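Local coordinates for Tlr1174 protein (Synechococcus elongatus, PDB 2OZT) that converts 2-succinyl-6-hydroxy-2,4-cyclohexadiene-1-carboxylate to 2-succinylbenzoate with loss of water, a step of phylloquinone biosynthesis that needs a divalent metal cation, at residues 170-175 / 179-184; 205-210 / 218-223; 209-214 / 237-242. All blocks are in the same frame, centred on the assembly; numbering follows the deposited sequence.

Along the chain, contact 1 (170-175 / 179-184) comes first. It joins the loop after strand 163-167 to the middle of helix 174-187. Contacts 2 and 3 start from the same part of helix 204-213, sharing Ser-209 and Leu-210. Contact 2 (205-210 / 218-223) closes first, across the short turn between that helix and strand 218-220. Contact 3 (209-214 / 237-242) closes a longer loop, from the C-terminal part of the same helix to the start of strand 241-244. Strands 218-220 and 241-244 pair side by side. Phe-181 of contact 1 packs on Ile-218, Leu-210 and Val-214, which joins all three.

Contact 1 (170-175 / 179-184). With PO4 (phosphate ion), chain C.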
ATOM      1  N   GLY A 170       4.165  14.238   1.110  1.00 13.55           N
ATOM      2  CA  GLY A 170       4.501  15.035   2.282  1.00 16.48           C
ATOM      3  C   GLY A 170       5.498  16.146   1.978  1.00 16.46           C
ATOM      4  O   GLY A 170       6.137  16.658   2.910  1.00 17.77           O
ATOM      5  N   SER A 171       5.656  16.530   0.710  1.00 17.09           N
ATOM      6  CA  SER A 171       6.747  17.435   0.352  1.00 18.06           C
ATOM      7  C   SER A 171       6.393  18.922   0.358  1.00 18.54           C
ATOM      8  O   SER A 171       7.299  19.769   0.158  1.00 19.91           O
ATOM      9  CB  SER A 171       7.296  17.051  -1.023  1.00 18.05           C
ATOM     10  OG  SER A 171       6.355  17.340  -2.010  1.00 19.87           O
ATOM     11  N   TRP A 172       5.129  19.280   0.540  1.00 17.12           N
ATOM     12  CA  TRP A 172       4.777  20.711   0.535  1.00 16.74           C
ATOM     13  C   TRP A 172       4.880  21.255   1.942  1.00 17.99           C
ATOM     14  O   TRP A 172       4.572  20.566   2.913  1.00 19.16           O
ATOM     15  CB  TRP A 172       3.338  20.920   0.062  1.00 16.41           C
ATOM     16  CG  TRP A 172       3.108  20.604  -1.365  1.00 14.55           C
ATOM     17  CD1 TRP A 172       4.015  20.638  -2.414  1.00 16.65           C
ATOM     18  CD2 TRP A 172       1.834  20.296  -1.948  1.00 14.06           C
ATOM     19  NE1 TRP A 172       3.374  20.313  -3.590  1.00 18.19           N
ATOM     20  CE2 TRP A 172       2.037  20.111  -3.337  1.00 14.70           C
ATOM     21  CE3 TRP A 172       0.544  20.143  -1.426  1.00 13.00           C
ATOM     22  CZ2 TRP A 172       0.995  19.731  -4.191  1.00 15.21           C
ATOM     23  CZ3 TRP A 172      -0.487  19.833  -2.277  1.00 14.60           C
ATOM     24  CH2 TRP A 172      -0.254  19.631  -3.661  1.00 14.46           C
ATOM     25  N   ASP A 173       5.286  22.524   2.064  1.00 18.36           N
ATOM     26  CA  ASP A 173       5.043  23.215   3.334  1.00 18.84           C
ATOM     27  C   ASP A 173       3.604  23.733   3.391  1.00 17.87           C
ATOM     28  O   ASP A 173       2.849  23.621   2.435  1.00 17.97           O
ATOM     29  CB  ASP A 173       6.088  24.299   3.653  1.00 20.95           C
ATOM     30  CG  ASP A 173       6.106  25.447   2.678  1.00 24.21           C
ATOM     31  OD1 ASP A 173       5.073  25.798   2.057  1.00 25.18           O
ATOM     32  OD2 ASP A 173       7.202  26.059   2.569  1.00 30.17           O
ATOM     33  N   ARG A 174       3.208  24.228   4.548  1.00 17.92           N
ATOM     34  CA  ARG A 174       1.812  24.517   4.758  1.00 17.37           C
ATOM     35  C   ARG A 174       1.314  25.641   3.815  1.00 16.84           C
ATOM     36  O   ARG A 174       0.230  25.562   3.260  1.00 16.33           O
ATOM     37  CB  ARG A 174       1.551  24.871   6.232  1.00 18.19           C
ATOM     38  CG  ARG A 174       1.716  23.696   7.228  1.00 20.20           C
ATOM     39  CD  ARG A 174       1.616  24.151   8.698  1.00 22.39           C
ATOM     40  NE  ARG A 174       2.775  25.008   8.983  1.00 24.49           N
ATOM     41  CZ  ARG A 174       2.704  26.268   9.411  1.00 25.83           C
ATOM     42  NH1 ARG A 174       1.536  26.820   9.683  1.00 24.98           N
ATOM     43  NH2 ARG A 174       3.829  26.963   9.575  1.00 26.11           N
ATOM     44  N   ALA A 175       2.117  26.694   3.625  1.00 18.59           N
ATOM     45  CA  ALA A 175       1.645  27.795   2.774  1.00 19.36           C
ATOM     46  C   ALA A 175       1.516  27.312   1.324  1.00 18.54           C
ATOM     47  O   ALA A 175       0.591  27.680   0.633  1.00 19.33           O
ATOM     48  CB  ALA A 175       2.637  28.941   2.859  1.00 20.40           C
ATOM     49  N   ARG A 179      -1.848  27.215  -1.115  1.00 19.01           N
ATOM     50  CA  ARG A 179      -1.895  27.837  -2.454  1.00 19.97           C
ATOM     51  C   ARG A 179      -2.335  26.808  -3.512  1.00 19.22           C
ATOM     52  O   ARG A 179      -3.150  27.108  -4.390  1.00 19.20           O
ATOM     53  CB  ARG A 179      -0.552  28.452  -2.811  1.00 21.21           C
ATOM     54  CG  ARG A 179      -0.265  29.732  -2.001  1.00 24.92           C
ATOM     55  CD  ARG A 179       0.775  30.651  -2.685  1.00 28.33           C
ATOM     56  NE  ARG A 179       1.967  29.893  -3.098  1.00 32.14           N
ATOM     57  CZ  ARG A 179       2.921  29.470  -2.268  1.00 31.30           C
ATOM     58  NH1 ARG A 179       2.856  29.738  -0.970  1.00 30.79           N
ATOM     59  NH2 ARG A 179       3.953  28.770  -2.741  1.00 33.14           N
ATOM     60  N   TRP A 180      -1.841  25.561  -3.390  1.00 17.92           N
ATOM     61  CA  TRP A 180      -2.261  24.488  -4.286  1.00 17.70           C
ATOM     62  C   TRP A 180      -3.743  24.169  -4.200  1.00 17.03           C
ATOM     63  O   TRP A 180      -4.424  24.012  -5.218  1.00 17.49           O
ATOM     64  CB  TRP A 180      -1.477  23.222  -3.956  1.00 16.08           C
ATOM     65  CG  TRP A 180      -0.364  22.895  -4.920  1.00 16.25           C
ATOM     66  CD1 TRP A 180       0.969  23.017  -4.697  1.00 16.73           C
ATOM     67  CD2 TRP A 180      -0.512  22.324  -6.219  1.00 15.81           C
ATOM     68  NE1 TRP A 180       1.684  22.553  -5.800  1.00 16.99           N
ATOM     69  CE2 TRP A 180       0.786  22.123  -6.741  1.00 16.01           C
ATOM     70  CE3 TRP A 180      -1.617  21.933  -6.977  1.00 16.99           C
ATOM     71  CZ2 TRP A 180       1.002  21.553  -8.030  1.00 16.90           C
ATOM     72  CZ3 TRP A 180      -1.401  21.405  -8.257  1.00 17.18           C
ATOM     73  CH2 TRP A 180      -0.110  21.187  -8.743  1.00 17.83           C
ATOM     74  N   PHE A 181      -4.277  24.113  -2.984  1.00 16.19           N
ATOM     75  CA  PHE A 181      -5.690  23.828  -2.867  1.00 16.96           C
ATOM     76  C   PHE A 181      -6.561  24.953  -3.410  1.00 17.23           C
ATOM     77  O   PHE A 181      -7.621  24.691  -3.942  1.00 17.89           O
ATOM     78  CB  PHE A 181      -6.065  23.423  -1.437  1.00 17.10           C
ATOM     79  CG  PHE A 181      -5.641  22.007  -1.113  1.00 15.79           C
ATOM     80  CD1 PHE A 181      -6.259  20.946  -1.760  1.00 14.97           C
ATOM     81  CD2 PHE A 181      -4.636  21.752  -0.201  1.00 15.84           C
ATOM     82  CE1 PHE A 181      -5.851  19.630  -1.506  1.00 16.22           C
ATOM     83  CE2 PHE A 181      -4.229  20.457   0.060  1.00 15.90           C
ATOM     84  CZ  PHE A 181      -4.828  19.399  -0.608  1.00 15.82           C
ATOM     85  N   ALA A 182      -6.064  26.178  -3.297  1.00 18.98           N
ATOM     86  CA  ALA A 182      -6.815  27.349  -3.838  1.00 21.25           C
ATOM     87  C   ALA A 182      -6.785  27.274  -5.364  1.00 22.52           C
ATOM     88  O   ALA A 182      -7.820  27.486  -6.025  1.00 24.32           O
ATOM     89  CB  ALA A 182      -6.226  28.630  -3.342  1.00 22.16           C
ATOM     90  N   TRP A 183      -5.627  26.928  -5.936  1.00 22.22           N
ATOM     91  CA  TRP A 183      -5.523  26.728  -7.387  1.00 23.04           C
ATOM     92  C   TRP A 183      -6.450  25.623  -7.861  1.00 23.45           C
ATOM     93  O   TRP A 183      -7.136  25.748  -8.886  1.00 23.80           O
ATOM     94  CB  TRP A 183      -4.091  26.380  -7.792  1.00 23.79           C
ATOM     95  CG  TRP A 183      -3.867  26.363  -9.296  1.00 24.65           C
ATOM     96  CD1 TRP A 183      -3.404  27.398 -10.051  1.00 27.12           C
ATOM     97  CD2 TRP A 183      -4.055  25.263 -10.191  1.00 25.82           C
ATOM     98  NE1 TRP A 183      -3.287  27.012 -11.365  1.00 27.22           N
ATOM     99  CE2 TRP A 183      -3.697  25.712 -11.487  1.00 25.64           C
ATOM    100  CE3 TRP A 183      -4.494  23.947 -10.037  1.00 23.79           C
ATOM    101  CZ2 TRP A 183      -3.783  24.901 -12.615  1.00 26.87           C
ATOM    102  CZ3 TRP A 183      -4.569  23.120 -11.172  1.00 25.93           C
ATOM    103  CH2 TRP A 183      -4.206  23.604 -12.444  1.00 25.71           C
ATOM    104  N   LEU A 184      -6.492  24.520  -7.113  1.00 22.08           N
ATOM    105  CA  LEU A 184      -7.320  23.391  -7.521  1.00 23.00           C
ATOM    106  C   LEU A 184      -8.810  23.734  -7.467  1.00 24.67           C
ATOM    107  O   LEU A 184      -9.600  23.250  -8.276  1.00 24.14           O
ATOM    108  CB  LEU A 184      -7.011  22.142  -6.674  1.00 22.31           C
ATOM    109  CG  LEU A 184      -5.699  21.433  -7.009  1.00 20.40           C
ATOM    110  CD1 LEU A 184      -5.309  20.477  -5.884  1.00 19.23           C
ATOM    111  CD2 LEU A 184      -5.767  20.635  -8.333  1.00 21.94           C
TER
HETATM  112  P   PO4 C 602       6.144  24.808   7.450  1.00 28.10           P
HETATM  113  O1  PO4 C 602       7.424  24.018   7.332  1.00 31.67           O
HETATM  114  O2  PO4 C 602       5.819  24.867   8.923  1.00 31.06           O
HETATM  115  O3  PO4 C 602       6.251  26.216   6.865  1.00 29.06           O
HETATM  116  O4  PO4 C 602       4.992  24.102   6.796  1.00 27.68           O
HETATM  117  O   HOH W   1       4.436  21.634  -6.035  1.00 19.17           O
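The Trp-172 side chain leaves with CG anti to the carbonyl carbon (chi1 -68°), and Trp-180 has a chi1 of -103°, away from the usual staggered values. These torsions bring the two indoles face to face. The six-membered ring of Trp-172 lies over the five-membered ring of Trp-180 in an offset stack. The centroids are 3.9 Å apart and the planes meet at 16°. The rings are nearly parallel but offset, so they overlap only in part, the side chains coming in at about a right angle to each other. Trp-172 CZ2 touches Trp-180 CD1 at 3.3 Å. Trp-180 CB adds a CH-pi contact over the same six-membered ring. Both indole N-H groups point to one water, 3.0 Å from Trp-172 NE1 and 2.9 Å from Trp-180 NE1. The water accepts from both and so satisfies two buried donors. Phe-181 CE2 meets the edge of the Trp-172 ring more loosely.

On the outer side, Arg-179 N donates to Ala-175 O at 3.0 Å, a regular helical bond. The bent Arg-179 chain passes its CG close to the same carbonyl. Asp-173 is the N-cap. Next to it a phosphate, probably from the crystallisation liquor, accepts from Arg-174 N at O4 (2.9 Å). Arg-174 NE and NH2 both donate to its O2, which lies in the guanidinium plane.

Helix 174-187 links strands 163-167 and 192-196 in a beta-alpha-beta unit of the barrel. Trp-172 and Phe-181 pack on Val-195 of strand 192-196, and Trp-180 reaches Pro-144 and Gln-148 of helix 144-157.

Contact 2 (205-210 / 218-223); sequences QALLSL and IALDES. With NA (sodium ion), chain D.
Between Leu-220 and Ser-223, which both touch Leu-207, Asp-221 OD2 and Glu-222 OE1 each bind the sodium ion at 2.7 Å. Asp-167 OD1 binds it too. Asp-221 OD1 forms a salt bridge with Lys-245, the predicted proton acceptor. Ser-223 OG is hydrogen-bonded to Gln-197 NE2, and methyl CD1 of Leu-207 rests against this OG at 3.8 Å. The bond to Gln-197 satisfies this buried hydroxyl; no hydrogen bond crosses between 205-210 and 218-223.

The rest of the interface is apolar. Leu-207 has CG anti to its carbonyl carbon (chi1 -89°), and its CD1 also approaches CD2 of Leu-220 at 4.1 Å. The two leucines cross obliquely, each offering one methyl. One helical turn on, the extended Ile-218 chain brings CD1 to Leu-210 CB at 3.9 Å. Phe-181 of helix 174-187 packs on the same isoleucine. Through these leucines and the isoleucine, helix 204-213 packs on strand 218-220 in a beta-alpha-beta unit that begins with strand 192-196.

Asp-221 is also a magnesium ligand, with Asp-167 and Glu-196. Metal-binding carboxylates at the C-terminal ends of the barrel strands are characteristic of the enolase superfamily.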
ATOM      1  N   GLN A 205      -2.232  18.401  12.570  1.00 19.49           N
ATOM      2  CA  GLN A 205      -3.291  19.372  12.791  1.00 19.28           C
ATOM      3  C   GLN A 205      -3.614  20.150  11.540  1.00 18.83           C
ATOM      4  O   GLN A 205      -4.802  20.394  11.243  1.00 18.34           O
ATOM      5  CB  GLN A 205      -2.954  20.349  13.921  1.00 21.48           C
ATOM      6  CG  GLN A 205      -2.514  19.670  15.197  1.00 24.46           C
ATOM      7  CD  GLN A 205      -0.989  19.577  15.377  1.00 29.75           C
ATOM      8  OE1 GLN A 205      -0.207  19.291  14.436  1.00 27.59           O
ATOM      9  NE2 GLN A 205      -0.554  19.821  16.622  1.00 31.65           N
ATOM     10  N   ALA A 206      -2.583  20.535  10.784  1.00 17.04           N
ATOM     11  CA  ALA A 206      -2.833  21.253   9.541  1.00 17.64           C
ATOM     12  C   ALA A 206      -3.442  20.327   8.463  1.00 16.97           C
ATOM     13  O   ALA A 206      -4.274  20.744   7.663  1.00 17.26           O
ATOM     14  CB  ALA A 206      -1.555  21.917   9.053  1.00 18.68           C
ATOM     15  N   LEU A 207      -3.045  19.055   8.482  1.00 16.88           N
ATOM     16  CA  LEU A 207      -3.594  18.125   7.499  1.00 16.45           C
ATOM     17  C   LEU A 207      -5.086  17.982   7.739  1.00 15.04           C
ATOM     18  O   LEU A 207      -5.877  18.002   6.813  1.00 14.73           O
ATOM     19  CB  LEU A 207      -2.977  16.733   7.699  1.00 17.11           C
ATOM     20  CG  LEU A 207      -1.680  16.376   6.979  1.00 19.57           C
ATOM     21  CD1 LEU A 207      -1.165  15.071   7.500  1.00 20.54           C
ATOM     22  CD2 LEU A 207      -1.948  16.295   5.475  1.00 20.38           C
ATOM     23  N   LEU A 208      -5.445  17.840   9.020  1.00 14.32           N
ATOM     24  CA  LEU A 208      -6.854  17.721   9.378  1.00 15.27           C
ATOM     25  C   LEU A 208      -7.661  18.975   9.014  1.00 14.63           C
ATOM     26  O   LEU A 208      -8.714  18.908   8.375  1.00 14.79           O
ATOM     27  CB  LEU A 208      -6.976  17.359  10.853  1.00 14.97           C
ATOM     28  CG  LEU A 208      -8.394  17.143  11.383  1.00 16.31           C
ATOM     29  CD1 LEU A 208      -9.097  15.938  10.695  1.00 16.77           C
ATOM     30  CD2 LEU A 208      -8.348  16.959  12.922  1.00 19.12           C
ATOM     31  N   SER A 209      -7.116  20.151   9.373  1.00 16.03           N
ATOM     32  CA  SER A 209      -7.784  21.408   9.065  1.00 16.78           C
ATOM     33  C   SER A 209      -7.955  21.630   7.554  1.00 16.31           C
ATOM     34  O   SER A 209      -9.015  22.022   7.092  1.00 17.52           O
ATOM     35  CB  SER A 209      -7.017  22.592   9.669  1.00 18.19           C
ATOM     36  OG  SER A 209      -7.721  23.766   9.337  1.00 23.22           O
ATOM     37  N   LEU A 210      -6.910  21.312   6.779  1.00 15.26           N
ATOM     38  CA  LEU A 210      -7.044  21.380   5.329  1.00 16.02           C
ATOM     39  C   LEU A 210      -8.165  20.451   4.843  1.00 14.69           C
ATOM     40  O   LEU A 210      -9.012  20.848   4.068  1.00 15.82           O
ATOM     41  CB  LEU A 210      -5.733  20.983   4.632  1.00 17.60           C
ATOM     42  CG  LEU A 210      -4.622  22.034   4.584  1.00 19.11           C
ATOM     43  CD1 LEU A 210      -3.337  21.378   4.074  1.00 20.25           C
ATOM     44  CD2 LEU A 210      -5.054  23.236   3.716  1.00 19.00           C
ATOM     45  N   ILE A 218      -8.569  14.806   0.149  1.00 12.64           N
ATOM     46  CA  ILE A 218      -7.189  14.524   0.543  1.00 12.67           C
ATOM     47  C   ILE A 218      -7.103  13.061   0.981  1.00 11.97           C
ATOM     48  O   ILE A 218      -8.041  12.535   1.603  1.00 14.06           O
ATOM     49  CB  ILE A 218      -6.732  15.470   1.687  1.00 13.57           C
ATOM     50  CG1 ILE A 218      -6.881  16.919   1.218  1.00 15.18           C
ATOM     51  CG2 ILE A 218      -5.295  15.189   2.100  1.00 15.07           C
ATOM     52  CD1 ILE A 218      -6.422  17.936   2.275  1.00 14.70           C
ATOM     53  N   ALA A 219      -5.999  12.415   0.631  1.00 11.52           N
ATOM     54  CA  ALA A 219      -5.738  11.042   1.072  1.00 12.04           C
ATOM     55  C   ALA A 219      -4.528  10.995   1.975  1.00 13.42           C
ATOM     56  O   ALA A 219      -3.504  11.614   1.713  1.00 14.42           O
ATOM     57  CB  ALA A 219      -5.471  10.180  -0.142  1.00 13.14           C
ATOM     58  N   LEU A 220      -4.588  10.175   3.019  1.00 12.74           N
ATOM     59  CA  LEU A 220      -3.416   9.913   3.856  1.00 13.10           C
ATOM     60  C   LEU A 220      -2.702   8.664   3.397  1.00 13.16           C
ATOM     61  O   LEU A 220      -3.349   7.687   3.000  1.00 13.86           O
ATOM     62  CB  LEU A 220      -3.860   9.668   5.309  1.00 13.51           C
ATOM     63  CG  LEU A 220      -4.552  10.886   5.926  1.00 16.06           C
ATOM     64  CD1 LEU A 220      -5.100  10.453   7.260  1.00 21.64           C
ATOM     65  CD2 LEU A 220      -3.632  12.103   6.090  1.00 19.78           C
ATOM     66  N   ASP A 221      -1.372   8.715   3.438  1.00 12.92           N
ATOM     67  CA  ASP A 221      -0.560   7.573   2.964  1.00 13.36           C
ATOM     68  C   ASP A 221       0.545   7.371   3.985  1.00 14.28           C
ATOM     69  O   ASP A 221       0.446   6.470   4.816  1.00 14.12           O
ATOM     70  CB  ASP A 221      -0.050   7.861   1.544  1.00 14.88           C
ATOM     71  CG  ASP A 221       0.793   6.746   0.965  1.00 17.57           C
ATOM     72  OD1 ASP A 221       0.685   5.566   1.396  1.00 15.84           O
ATOM     73  OD2 ASP A 221       1.596   7.023   0.037  1.00 17.80           O
ATOM     74  N   GLU A 222       1.591   8.188   3.947  1.00 14.68           N
ATOM     75  CA  GLU A 222       2.645   8.101   4.950  1.00 14.44           C
ATOM     76  C   GLU A 222       2.086   8.209   6.355  1.00 15.15           C
ATOM     77  O   GLU A 222       2.640   7.606   7.299  1.00 15.66           O
ATOM     78  CB  GLU A 222       3.684   9.208   4.698  1.00 14.99           C
ATOM     79  CG  GLU A 222       4.607   8.978   3.469  1.00 16.27           C
ATOM     80  CD  GLU A 222       4.087   9.465   2.117  1.00 16.25           C
ATOM     81  OE1 GLU A 222       2.884   9.763   1.983  1.00 16.10           O
ATOM     82  OE2 GLU A 222       4.904   9.505   1.131  1.00 18.56           O
ATOM     83  N   SER A 223       0.963   8.915   6.513  1.00 13.34           N
ATOM     84  CA  SER A 223       0.353   9.056   7.826  1.00 14.89           C
ATOM     85  C   SER A 223      -0.329   7.801   8.353  1.00 15.54           C
ATOM     86  O   SER A 223      -0.606   7.729   9.576  1.00 15.82           O
ATOM     87  CB  SER A 223      -0.688  10.186   7.824  1.00 13.93           C
ATOM     88  OG  SER A 223      -0.077  11.485   7.817  1.00 15.68           O
TER
HETATM   89 NA    NA D 701       1.940   9.682  -0.528  1.00 25.98          NA

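Contact 3 (209-214 / 237-242); sequences SLAQTV and GWPGFF
Ala-211 CB points into the angle between Trp-238 and Pro-239, and this is the tight part of the contact. The methyl lies 3.5 Å from Trp-238 CZ3 and almost as near to CH2, so it meets the far end of the six-membered ring obliquely. Pro-239 CG closes in at 3.8 Å from the same methyl. The backbones come near here too, with the CA atoms of Ala-211 and Gly-240 6.7 Å apart.

The indole reaches the helix because Trp-238 CG stands opposite its own backbone N (chi1 180°). This carries the ring back toward Ala-211, although its CB starts off away from it. Pro-239 CD and the backbone N of Gly-240 lie over one face of the ring. Trp-238 NE1 donates to Phe-241 O at 3.0 Å. That donor sits above the carbonyl plane, and the N-H...O angle is 148°. A leucine in place of Trp-238 would probably leave Ala-211 with a gap beside its methyl and deprive Phe-241 O of its indole donor.

The contact joins two successive parts of the barrel in the C-terminal domain. Segment 209-214 lies in the C-terminal part of helix 204-213. Segment 237-242 runs from the end of helix 227-235 into strand 241-244. Gly-237 ends helix 227-235 in a Schellman motif with positive phi, and the chain then turns through Pro-239 to the strand. Phe-241 pairs by backbone bonds with Ile-218 and Leu-220 of the neighbouring strand.

The outer side is looser. Gln-212 is exposed, and no hydrogen bond joins the segments directly. A water takes the N-H of Gln-212 NE2 at 2.7 Å and donates to Gly-237 O at 2.8 Å. Close by, Thr-213 OG1 donates back to Ser-209 O, four residues earlier.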
ATOM      1  N   SER A 209      -7.116  20.151   9.373  1.00 16.03           N
ATOM      2  CA  SER A 209      -7.784  21.408   9.065  1.00 16.78           C
ATOM      3  C   SER A 209      -7.955  21.630   7.554  1.00 16.31           C
ATOM      4  O   SER A 209      -9.015  22.022   7.092  1.00 17.52           O
ATOM      5  CB  SER A 209      -7.017  22.592   9.669  1.00 18.19           C
ATOM      6  OG  SER A 209      -7.721  23.766   9.337  1.00 23.22           O
ATOM      7  N   LEU A 210      -6.910  21.312   6.779  1.00 15.26           N
ATOM      8  CA  LEU A 210      -7.044  21.380   5.329  1.00 16.02           C
ATOM      9  C   LEU A 210      -8.165  20.451   4.843  1.00 14.69           C
ATOM     10  O   LEU A 210      -9.012  20.848   4.068  1.00 15.82           O
ATOM     11  CB  LEU A 210      -5.733  20.983   4.632  1.00 17.60           C
ATOM     12  CG  LEU A 210      -4.622  22.034   4.584  1.00 19.11           C
ATOM     13  CD1 LEU A 210      -3.337  21.378   4.074  1.00 20.25           C
ATOM     14  CD2 LEU A 210      -5.054  23.236   3.716  1.00 19.00           C
ATOM     15  N   ALA A 211      -8.155  19.193   5.280  1.00 13.68           N
ATOM     16  CA  ALA A 211      -9.187  18.312   4.766  1.00 14.26           C
ATOM     17  C   ALA A 211     -10.591  18.802   5.081  1.00 12.81           C
ATOM     18  O   ALA A 211     -11.516  18.571   4.318  1.00 13.88           O
ATOM     19  CB  ALA A 211      -8.996  16.955   5.332  1.00 14.15           C
ATOM     20  N   GLN A 212     -10.728  19.419   6.259  1.00 13.87           N
ATOM     21  CA  GLN A 212     -12.031  19.917   6.713  1.00 14.36           C
ATOM     22  C   GLN A 212     -12.475  21.215   6.022  1.00 16.37           C
ATOM     23  O   GLN A 212     -13.620  21.624   6.166  1.00 16.46           O
ATOM     24  CB  GLN A 212     -11.991  20.143   8.230  1.00 15.46           C
ATOM     25  CG  GLN A 212     -11.878  18.817   9.012  1.00 15.57           C
ATOM     26  CD  GLN A 212     -11.507  19.034  10.488  1.00 17.81           C
ATOM     27  OE1 GLN A 212     -10.846  20.013  10.838  1.00 18.57           O
ATOM     28  NE2 GLN A 212     -11.873  18.101  11.325  1.00 18.79           N
ATOM     29  N   THR A 213     -11.593  21.821   5.244  1.00 17.36           N
ATOM     30  CA  THR A 213     -11.943  23.138   4.702  1.00 18.30           C
ATOM     31  C   THR A 213     -11.811  23.279   3.196  1.00 19.10           C
ATOM     32  O   THR A 213     -12.504  24.109   2.590  1.00 20.96           O
ATOM     33  CB  THR A 213     -11.084  24.237   5.332  1.00 19.21           C
ATOM     34  OG1 THR A 213      -9.698  23.937   5.154  1.00 20.95           O
ATOM     35  CG2 THR A 213     -11.371  24.358   6.816  1.00 21.96           C
ATOM     36  N   VAL A 214     -10.941  22.499   2.570  1.00 18.40           N
ATOM     37  CA  VAL A 214     -10.744  22.661   1.122  1.00 17.63           C
ATOM     38  C   VAL A 214     -11.694  21.811   0.295  1.00 18.50           C
ATOM     39  O   VAL A 214     -12.211  20.810   0.796  1.00 18.14           O
ATOM     40  CB  VAL A 214      -9.284  22.380   0.691  1.00 17.60           C
ATOM     41  CG1 VAL A 214      -8.313  23.212   1.520  1.00 16.67           C
ATOM     42  CG2 VAL A 214      -8.932  20.874   0.893  1.00 16.53           C
ATOM     43  N   GLY A 237     -11.958  12.111  13.098  1.00 16.75           N
ATOM     44  CA  GLY A 237     -12.931  12.550  12.111  1.00 16.18           C
ATOM     45  C   GLY A 237     -12.350  12.830  10.742  1.00 16.62           C
ATOM     46  O   GLY A 237     -12.841  13.696  10.030  1.00 15.99           O
ATOM     47  N   TRP A 238     -11.320  12.084  10.345  1.00 15.96           N
ATOM     48  CA  TRP A 238     -10.740  12.311   9.013  1.00 15.44           C
ATOM     49  C   TRP A 238     -11.822  12.172   7.962  1.00 14.48           C
ATOM     50  O   TRP A 238     -12.465  11.142   7.901  1.00 15.32           O
ATOM     51  CB  TRP A 238      -9.645  11.302   8.750  1.00 14.91           C
ATOM     52  CG  TRP A 238      -8.992  11.476   7.392  1.00 14.61           C
ATOM     53  CD1 TRP A 238      -9.058  10.605   6.334  1.00 14.04           C
ATOM     54  CD2 TRP A 238      -8.182  12.568   6.973  1.00 14.17           C
ATOM     55  NE1 TRP A 238      -8.321  11.084   5.276  1.00 14.21           N
ATOM     56  CE2 TRP A 238      -7.798  12.311   5.640  1.00 12.96           C
ATOM     57  CE3 TRP A 238      -7.743  13.751   7.588  1.00 14.11           C
ATOM     58  CZ2 TRP A 238      -6.965  13.183   4.912  1.00 13.16           C
ATOM     59  CZ3 TRP A 238      -6.936  14.641   6.851  1.00 13.80           C
ATOM     60  CH2 TRP A 238      -6.524  14.333   5.536  1.00 12.67           C
ATOM     61  N   PRO A 239     -12.054  13.209   7.125  1.00 13.38           N
ATOM     62  CA  PRO A 239     -13.132  13.071   6.134  1.00 14.01           C
ATOM     63  C   PRO A 239     -12.679  12.582   4.753  1.00 13.64           C
ATOM     64  O   PRO A 239     -13.522  12.362   3.884  1.00 15.70           O
ATOM     65  CB  PRO A 239     -13.602  14.529   5.942  1.00 15.84           C
ATOM     66  CG  PRO A 239     -12.322  15.312   6.119  1.00 16.51           C
ATOM     67  CD  PRO A 239     -11.520  14.599   7.183  1.00 14.29           C
ATOM     68  N   GLY A 240     -11.376  12.405   4.572  1.00 13.64           N
ATOM     69  CA  GLY A 240     -10.834  11.998   3.295  1.00 13.14           C
ATOM     70  C   GLY A 240     -10.558  10.514   3.145  1.00 13.11           C
ATOM     71  O   GLY A 240     -11.256   9.650   3.734  1.00 14.38           O
ATOM     72  N   PHE A 241      -9.595  10.240   2.277  1.00 12.50           N
ATOM     73  CA  PHE A 241      -9.258   8.859   1.950  1.00 12.89           C
ATOM     74  C   PHE A 241      -8.090   8.326   2.768  1.00 13.31           C
ATOM     75  O   PHE A 241      -7.286   9.055   3.335  1.00 12.91           O
ATOM     76  CB  PHE A 241      -8.889   8.740   0.471  1.00 12.39           C
ATOM     77  CG  PHE A 241     -10.049   8.966  -0.449  1.00 14.25           C
ATOM     78  CD1 PHE A 241     -10.762   7.915  -0.995  1.00 17.33           C
ATOM     79  CD2 PHE A 241     -10.424  10.272  -0.773  1.00 13.27           C
ATOM     80  CE1 PHE A 241     -11.850   8.167  -1.828  1.00 19.53           C
ATOM     81  CE2 PHE A 241     -11.473  10.525  -1.638  1.00 18.03           C
ATOM     82  CZ  PHE A 241     -12.209   9.469  -2.158  1.00 19.51           C
ATOM     83  N   PHE A 242      -8.033   6.993   2.854  1.00 12.47           N
ATOM     84  CA  PHE A 242      -6.935   6.332   3.559  1.00 12.82           C
ATOM     85  C   PHE A 242      -6.309   5.358   2.567  1.00 13.16           C
ATOM     86  O   PHE A 242      -7.037   4.558   1.965  1.00 13.69           O
ATOM     87  CB  PHE A 242      -7.518   5.441   4.661  1.00 13.39           C
ATOM     88  CG  PHE A 242      -8.216   6.168   5.804  1.00 13.87           C
ATOM     89  CD1 PHE A 242      -7.561   6.385   6.998  1.00 16.81           C
ATOM     90  CD2 PHE A 242      -9.564   6.527   5.705  1.00 13.25           C
ATOM     91  CE1 PHE A 242      -8.235   7.003   8.077  1.00 18.05           C
ATOM     92  CE2 PHE A 242     -10.218   7.136   6.789  1.00 16.21           C
ATOM     93  CZ  PHE A 242      -9.543   7.361   7.950  1.00 17.66           C
TER
HETATM   94  O   HOH W   2     -13.764  16.209  10.777  1.00 20.27           O